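PDB 2P5Z: type VI secretion system component from Escherichia coli O6, which is probably a VgrG-like spike component of the type VI secretion apparatus, resembling the T4 phage tail proteins gp27 and gp5 in structure. Local coordinates for residues Asn123-Asn128 / Arg161-Gln166; Tyr409-Asp414 / Glu425-Arg430; Thr450-Ala455 / Pro464-Val469. All blocks are in the same frame, centred on the assembly; numbering follows the deposited sequence.

Contact 1 (Asn123-Asn128 / Arg161-Gln166)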
# COMPACT_ATOMS: atom_id res chain seq x y z
N ASN A 123 -20.04 10.55 -9.07
CA ASN A 123 -20.88 10.25 -7.91
C ASN A 123 -22.36 10.08 -8.25
O ASN A 123 -22.91 10.82 -9.06
CB ASN A 123 -20.73 11.33 -6.84
CG ASN A 123 -19.29 11.58 -6.46
OD1 ASN A 123 -18.53 10.65 -6.18
ND2 ASN A 123 -18.90 12.85 -6.44
N ALA A 124 -23.02 9.10 -7.64
CA ALA A 124 -24.43 8.87 -7.94
C ALA A 124 -25.17 8.16 -6.83
O ALA A 124 -24.59 7.36 -6.10
CB ALA A 124 -24.56 8.08 -9.23
N ILE A 125 -26.46 8.45 -6.70
CA ILE A 125 -27.32 7.73 -5.75
C ILE A 125 -28.41 7.01 -6.53
O ILE A 125 -29.17 7.64 -7.28
CB ILE A 125 -27.94 8.68 -4.68
CG1 ILE A 125 -26.83 9.32 -3.85
CG2 ILE A 125 -28.88 7.94 -3.74
CD1 ILE A 125 -27.16 10.73 -3.45
N TYR A 126 -28.47 5.70 -6.39
CA TYR A 126 -29.35 4.88 -7.19
C TYR A 126 -30.49 4.55 -6.29
O TYR A 126 -30.29 4.27 -5.12
CB TYR A 126 -28.64 3.60 -7.69
CG TYR A 126 -27.53 3.89 -8.70
CD1 TYR A 126 -26.22 4.14 -8.27
CD2 TYR A 126 -27.81 3.95 -10.06
CE1 TYR A 126 -25.22 4.43 -9.18
CE2 TYR A 126 -26.81 4.25 -10.98
CZ TYR A 126 -25.52 4.48 -10.53
OH TYR A 126 -24.54 4.78 -11.44
N GLN A 127 -31.70 4.61 -6.85
CA GLN A 127 -32.92 4.69 -6.07
C GLN A 127 -33.81 3.49 -6.40
O GLN A 127 -34.18 3.32 -7.55
CB GLN A 127 -33.61 6.03 -6.42
CG GLN A 127 -34.67 6.51 -5.45
CD GLN A 127 -34.10 7.00 -4.13
OE1 GLN A 127 -33.08 7.69 -4.09
NE2 GLN A 127 -34.78 6.66 -3.03
N ASN A 128 -34.12 2.66 -5.41
CA ASN A 128 -35.04 1.49 -5.57
C ASN A 128 -34.61 0.47 -6.61
O ASN A 128 -35.40 0.09 -7.49
CB ASN A 128 -36.51 1.90 -5.81
CG ASN A 128 -37.00 2.91 -4.81
OD1 ASN A 128 -37.35 4.04 -5.18
ND2 ASN A 128 -36.99 2.54 -3.52
N ARG A 161 -32.98 -2.32 -3.24
CA ARG A 161 -32.34 -1.52 -2.21
C ARG A 161 -32.91 -0.14 -2.36
O ARG A 161 -33.08 0.35 -3.46
CB ARG A 161 -30.84 -1.47 -2.44
CG ARG A 161 -30.14 -2.81 -2.41
CD ARG A 161 -29.48 -3.05 -1.07
NE ARG A 161 -28.52 -4.15 -1.16
CZ ARG A 161 -27.24 -4.01 -1.47
NH1 ARG A 161 -26.74 -2.80 -1.73
NH2 ARG A 161 -26.44 -5.07 -1.52
N GLU A 162 -33.20 0.50 -1.24
CA GLU A 162 -33.85 1.79 -1.30
C GLU A 162 -32.93 2.82 -1.93
O GLU A 162 -33.27 3.42 -2.94
CB GLU A 162 -34.29 2.22 0.09
CG GLU A 162 -35.34 3.29 0.06
CD GLU A 162 -35.26 4.23 1.24
OE1 GLU A 162 -34.85 3.78 2.34
OE2 GLU A 162 -35.62 5.42 1.07
N GLN A 163 -31.76 3.03 -1.32
CA GLN A 163 -30.76 3.94 -1.84
C GLN A 163 -29.37 3.29 -1.82
O GLN A 163 -29.00 2.61 -0.86
CB GLN A 163 -30.72 5.24 -1.03
CG GLN A 163 -32.02 5.98 -0.96
CD GLN A 163 -31.90 7.36 -0.35
OE1 GLN A 163 -32.03 8.36 -1.04
NE2 GLN A 163 -31.66 7.40 0.95
N VAL A 164 -28.59 3.50 -2.88
CA VAL A 164 -27.24 2.96 -2.97
C VAL A 164 -26.35 4.05 -3.52
O VAL A 164 -26.58 4.55 -4.62
CB VAL A 164 -27.17 1.73 -3.90
CG1 VAL A 164 -25.69 1.39 -4.25
CG2 VAL A 164 -27.85 0.52 -3.26
N MET A 165 -25.35 4.44 -2.74
CA MET A 165 -24.44 5.53 -3.13
C MET A 165 -23.13 5.05 -3.81
O MET A 165 -22.46 4.12 -3.33
CB MET A 165 -24.07 6.35 -1.89
CG MET A 165 -23.67 7.78 -2.23
SD MET A 165 -23.06 8.75 -0.84
CE MET A 165 -23.78 10.30 -1.30
N GLN A 166 -22.78 5.69 -4.91
CA GLN A 166 -21.45 5.58 -5.50
C GLN A 166 -20.73 6.90 -5.23
O GLN A 166 -21.12 7.94 -5.75
CB GLN A 166 -21.54 5.33 -7.01
CG GLN A 166 -20.24 5.48 -7.78
CD GLN A 166 -20.36 5.08 -9.26
OE1 GLN A 166 -21.45 4.81 -9.76
NE2 GLN A 166 -19.22 5.06 -9.95
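A124 and Q166 pair through both backbone N-H groups: A124 N reaches Q166 O at 2.9 Å, and Q166 N returns a bond to A124 O at 2.7 Å that is almost straight (177°). Y126 and V164 repeat the reciprocal pattern, with Y126 N to V164 O at 2.8 Å, and beyond them N128 N donates to E162 O just where both chains turn a corner. On the side of Y126, Q166 OE1 lies at the edge of the phenol ring and in its plane, 3.5 Å from Y126 OH, with amide and ring almost coplanar (20° apart). Q166 gets there on an extended chain, CG anti to its backbone N (chi1 168°). On the other side, I125 lays CG1 against M165 CG at 3.9 Å and reaches the methyl CE with CD1, while Q127 and Q163 run side by side.

These segments form a two-stranded antiparallel ribbon in the part of the protein that matches the phage baseplate hub, gp27 in T4. V164, Y126 and Q166 rest on helix 131-140, and V164 and Q166 also meet helix 171-182; I125, Q127 and Q163 look instead at strand 426-429 of the OB domain. Further out, K421 donates to both Y126 OH and Q166 OE1, holding the phenol and the amide in their shared orientation, while D171 and the E169 carbonyl take up Q166 NE2. The E162 carboxylate forms a salt bridge with R408, and the Q163 side-chain oxygen accepts a bond from the backbone N of W428.

Contact 2 (Tyr409-Asp414 / Glu425-Arg430)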
# COMPACT_ATOMS: atom_id res chain seq x y z
N TYR A 409 -36.18 14.04 5.26
CA TYR A 409 -36.12 15.07 4.22
C TYR A 409 -35.53 14.50 2.94
O TYR A 409 -34.70 13.59 2.99
CB TYR A 409 -35.23 16.22 4.67
CG TYR A 409 -35.74 16.98 5.87
CD1 TYR A 409 -35.35 16.63 7.17
CD2 TYR A 409 -36.58 18.08 5.71
CE1 TYR A 409 -35.80 17.34 8.27
CE2 TYR A 409 -37.04 18.80 6.81
CZ TYR A 409 -36.64 18.42 8.09
OH TYR A 409 -37.10 19.14 9.18
N ARG A 410 -35.94 15.02 1.78
CA ARG A 410 -35.24 14.73 0.53
C ARG A 410 -34.23 15.83 0.27
O ARG A 410 -34.57 17.00 0.14
CB ARG A 410 -36.16 14.57 -0.68
CG ARG A 410 -35.37 14.41 -1.99
CD ARG A 410 -36.21 13.94 -3.16
NE ARG A 410 -37.05 15.00 -3.72
CZ ARG A 410 -36.66 15.89 -4.63
NH1 ARG A 410 -35.42 15.86 -5.11
NH2 ARG A 410 -37.50 16.81 -5.06
N VAL A 411 -32.97 15.43 0.19
CA VAL A 411 -31.90 16.38 0.16
C VAL A 411 -31.11 16.25 -1.14
O VAL A 411 -31.09 15.20 -1.77
CB VAL A 411 -31.08 16.24 1.45
CG1 VAL A 411 -29.80 15.43 1.24
CG2 VAL A 411 -30.80 17.59 2.00
N ASN A 412 -30.51 17.35 -1.57
CA ASN A 412 -29.87 17.44 -2.87
C ASN A 412 -28.44 17.87 -2.67
O ASN A 412 -28.20 18.87 -2.01
CB ASN A 412 -30.58 18.50 -3.69
CG ASN A 412 -30.34 18.36 -5.17
OD1 ASN A 412 -29.21 18.52 -5.65
ND2 ASN A 412 -31.41 18.08 -5.91
N LEU A 413 -27.49 17.13 -3.25
CA LEU A 413 -26.07 17.43 -3.00
C LEU A 413 -25.17 17.73 -4.21
O LEU A 413 -23.96 17.58 -4.14
CB LEU A 413 -25.42 16.46 -1.99
CG LEU A 413 -25.31 14.93 -2.00
CD1 LEU A 413 -25.94 14.39 -0.73
CD2 LEU A 413 -25.95 14.30 -3.16
N ASP A 414 -25.77 18.19 -5.30
CA ASP A 414 -25.02 18.70 -6.44
C ASP A 414 -24.75 20.18 -6.20
O ASP A 414 -25.59 20.88 -5.63
CB ASP A 414 -25.83 18.50 -7.73
CG ASP A 414 -25.09 18.98 -8.97
OD1 ASP A 414 -23.84 18.91 -9.01
OD2 ASP A 414 -25.78 19.43 -9.92
N GLU A 425 -28.69 12.88 -7.96
CA GLU A 425 -28.11 13.77 -6.96
C GLU A 425 -28.94 13.83 -5.69
O GLU A 425 -28.60 14.55 -4.76
CB GLU A 425 -27.98 15.20 -7.50
CG GLU A 425 -27.71 15.32 -9.00
CD GLU A 425 -28.98 15.43 -9.84
OE1 GLU A 425 -30.08 15.52 -9.25
OE2 GLU A 425 -28.87 15.41 -11.09
N SER A 426 -30.05 13.10 -5.64
CA SER A 426 -30.96 13.35 -4.54
C SER A 426 -31.03 12.20 -3.53
O SER A 426 -30.94 11.03 -3.89
CB SER A 426 -32.33 13.83 -5.05
OG SER A 426 -33.30 12.80 -5.09
N LEU A 427 -31.20 12.55 -2.26
CA LEU A 427 -30.94 11.63 -1.17
C LEU A 427 -32.00 11.78 -0.09
O LEU A 427 -32.29 12.90 0.35
CB LEU A 427 -29.57 11.97 -0.61
CG LEU A 427 -28.67 10.99 0.14
CD1 LEU A 427 -28.79 11.24 1.60
CD2 LEU A 427 -28.95 9.53 -0.19
N TRP A 428 -32.57 10.66 0.35
CA TRP A 428 -33.60 10.64 1.39
C TRP A 428 -32.99 10.45 2.76
O TRP A 428 -32.48 9.38 3.06
CB TRP A 428 -34.64 9.55 1.11
CG TRP A 428 -35.60 9.94 0.05
CD1 TRP A 428 -35.54 9.61 -1.27
CD2 TRP A 428 -36.74 10.80 0.20
NE1 TRP A 428 -36.59 10.18 -1.95
CE2 TRP A 428 -37.34 10.92 -1.07
CE3 TRP A 428 -37.32 11.46 1.29
CZ2 TRP A 428 -38.50 11.67 -1.28
CZ3 TRP A 428 -38.47 12.22 1.08
CH2 TRP A 428 -39.05 12.31 -0.19
N VAL A 429 -33.06 11.47 3.60
CA VAL A 429 -32.21 11.49 4.78
C VAL A 429 -32.89 12.01 6.08
O VAL A 429 -33.73 12.90 6.04
CB VAL A 429 -30.88 12.22 4.43
CG1 VAL A 429 -31.01 13.74 4.44
CG2 VAL A 429 -29.75 11.74 5.29
N ARG A 430 -32.53 11.41 7.21
CA ARG A 430 -33.07 11.83 8.51
C ARG A 430 -32.11 12.76 9.23
O ARG A 430 -30.94 12.43 9.41
CB ARG A 430 -33.37 10.62 9.39
CG ARG A 430 -34.59 9.85 8.95
CD ARG A 430 -35.09 8.89 10.00
NE ARG A 430 -36.19 8.07 9.49
CZ ARG A 430 -36.88 7.20 10.21
NH1 ARG A 430 -36.61 7.03 11.50
NH2 ARG A 430 -37.86 6.51 9.65
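R410 and W428 meet in a CH-pi contact across the two antiparallel strands. R410 CB sits 3.5 Å from the centroid of the six-membered ring of W428, 5° off the ring normal and therefore over one face. With CG anti to the backbone N, the arginine then runs across the indole, bringing R410 CD 3.7 Å from W428 CZ2. A bend at chi3 takes the guanidinium onward to S426, whose CB meets it at the edge; the group is inclined to the indole by 58° and does not stack on it. H402 packs its ring nearly perpendicular to that of W428.

The hydrogen bonds between the segments all run backbone to backbone. Y409 pairs with V429 and V411 with L427; V411 N to L427 O measures 2.6 Å, whereas Y409 N to V429 O is weak because its N-H points well off line (124°). L413 N adds a longer bond to E425 O at 3.2 Å.

Apolar packing occupies the opposite face: V411 CG1 lies 3.8 Å from V429 CG1 and 3.9 Å from L427 CB. V411 also meets A389 and V391, and V429 meets P464 and I466, all within the same five-stranded OB-type sheet. The chemistry is thus split by face: V411, L427 and V429 make one side mainly aliphatic, with Y409 at one end, while an amphipathic arginine and an indole line the other, partly exposed side.

Contact 3 (Thr450-Ala455 / Pro464-Val469)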
# COMPACT_ATOMS: atom_id res chain seq x y z
N THR A 450 -32.59 25.20 2.84
CA THR A 450 -31.48 25.37 3.75
C THR A 450 -30.35 24.37 3.51
O THR A 450 -30.57 23.27 2.99
CB THR A 450 -32.00 25.27 5.21
OG1 THR A 450 -30.90 25.05 6.10
CG2 THR A 450 -32.95 24.11 5.33
N GLU A 451 -29.13 24.77 3.88
CA GLU A 451 -27.95 23.94 3.66
C GLU A 451 -27.62 23.10 4.89
O GLU A 451 -27.45 23.63 5.99
CB GLU A 451 -26.75 24.78 3.22
CG GLU A 451 -26.86 25.27 1.78
CD GLU A 451 -25.74 26.24 1.38
OE1 GLU A 451 -24.68 26.27 2.05
OE2 GLU A 451 -25.92 26.97 0.37
N VAL A 452 -27.55 21.80 4.69
CA VAL A 452 -27.26 20.89 5.79
C VAL A 452 -25.95 20.14 5.61
O VAL A 452 -25.34 20.16 4.54
CB VAL A 452 -28.38 19.87 5.97
CG1 VAL A 452 -29.62 20.56 6.51
CG2 VAL A 452 -28.65 19.17 4.66
N SER A 453 -25.52 19.47 6.68
CA SER A 453 -24.34 18.64 6.62
C SER A 453 -24.75 17.19 6.73
O SER A 453 -25.49 16.82 7.65
CB SER A 453 -23.38 18.99 7.74
OG SER A 453 -22.58 20.09 7.33
N ILE A 454 -24.29 16.38 5.79
CA ILE A 454 -24.59 14.95 5.81
C ILE A 454 -23.41 14.13 6.35
O ILE A 454 -22.27 14.24 5.87
CB ILE A 454 -25.00 14.45 4.42
CG1 ILE A 454 -26.07 15.38 3.84
CG2 ILE A 454 -25.52 13.03 4.51
CD1 ILE A 454 -27.40 15.26 4.54
N ALA A 455 -23.70 13.34 7.37
CA ALA A 455 -22.71 12.50 8.00
C ALA A 455 -23.10 11.04 7.81
O ALA A 455 -24.22 10.74 7.42
CB ALA A 455 -22.59 12.82 9.49
N PRO A 464 -26.60 7.46 5.66
CA PRO A 464 -26.43 8.89 5.87
C PRO A 464 -27.45 9.48 6.84
O PRO A 464 -28.58 8.98 6.98
CB PRO A 464 -26.64 9.46 4.48
CG PRO A 464 -27.55 8.51 3.82
CD PRO A 464 -27.46 7.19 4.50
N TYR A 465 -27.06 10.57 7.50
CA TYR A 465 -27.97 11.30 8.35
C TYR A 465 -27.58 12.77 8.35
O TYR A 465 -26.47 13.12 7.94
CB TYR A 465 -28.05 10.71 9.76
CG TYR A 465 -26.79 10.85 10.57
CD1 TYR A 465 -25.83 9.84 10.59
CD2 TYR A 465 -26.57 11.99 11.35
CE1 TYR A 465 -24.67 9.98 11.34
CE2 TYR A 465 -25.41 12.14 12.10
CZ TYR A 465 -24.47 11.13 12.09
OH TYR A 465 -23.32 11.29 12.83
N ILE A 466 -28.49 13.62 8.83
CA ILE A 466 -28.22 15.06 8.97
C ILE A 466 -27.51 15.35 10.28
O ILE A 466 -27.97 14.94 11.34
CB ILE A 466 -29.53 15.89 8.88
CG1 ILE A 466 -30.32 15.46 7.65
CG2 ILE A 466 -29.24 17.37 8.83
CD1 ILE A 466 -31.35 16.45 7.19
N ALA A 467 -26.38 16.05 10.22
CA ALA A 467 -25.56 16.26 11.41
C ALA A 467 -25.94 17.40 12.40
O ALA A 467 -26.05 17.10 13.58
CB ALA A 467 -24.04 16.20 11.11
N GLY A 468 -26.10 18.68 12.01
CA GLY A 468 -25.69 19.28 10.76
C GLY A 468 -26.61 20.27 10.06
O GLY A 468 -27.19 19.92 9.04
N VAL A 469 -26.73 21.51 10.56
CA VAL A 469 -27.34 22.61 9.76
C VAL A 469 -26.35 23.78 9.57
O VAL A 469 -25.79 24.30 10.54
CB VAL A 469 -28.68 23.16 10.36
CG1 VAL A 469 -29.34 24.15 9.39
CG2 VAL A 469 -29.64 22.03 10.70
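S453 makes two straight backbone hydrogen bonds to the bulged part of the opposite strand: S453 N donates to G468 O at 2.9 Å, and S453 O accepts from A467 N at 2.8 Å. The N-H approaches G468 O from well above the carbonyl plane, not on a lone pair. A467 and G468 together face the single residue S453, so the register slips by one: a beta bulge in the hairpin formed by strands 451-456 and 464-469. G468 follows a peptide modelled as cis and has a positive phi of 139°, a backbone region that favours glycine. Past the bulge, regular pairing resumes with A455 N to Y465 O and Y465 N to A455 O, each 2.8 Å.

Side chains pack on both faces. Y465 has its CG between backbone N and carbonyl carbon (chi1 68°), which swings the ring across to A455; A455 CB lies over one ring face, offset toward the rim, 4.0 Å from the centroid. On the other face, V452 CB meets I466 CG2 at 3.9 Å and I454 CG2 lies beside P464 CB at 3.7 Å, in company with V411 and V429.

Y465 also packs on T386 of a second subunit, and S453 on Y465 of a third. Apolar packing is thus directed inward, V452 and I454 being buried against strands 387-391 and 409-412, whereas the Y465 ring, with A455 CB on one face, meets the neighbouring subunit.

Contacts 2 and 3 share one five-stranded antiparallel sheet, the OB-type domain related to gp5, and contact 1 belongs to the gp27-like hub on which that domain sits. Contacts 1 and 2 have centres about 11 Å apart and touch directly, with Q163 OE1 2.7 Å from W428 N in a probable hydrogen bond and I125 packing on L427. Contacts 2 and 3, about 10 Å between centres, meet where R430 O lies 2.8 Å from I466 N, bringing together the two outermost strands of the sheet, as in a closed barrel. Contacts 1 and 3, about 18 Å between centres and about 5 Å between nearest atoms, do not touch; contact 2 touches both of the others.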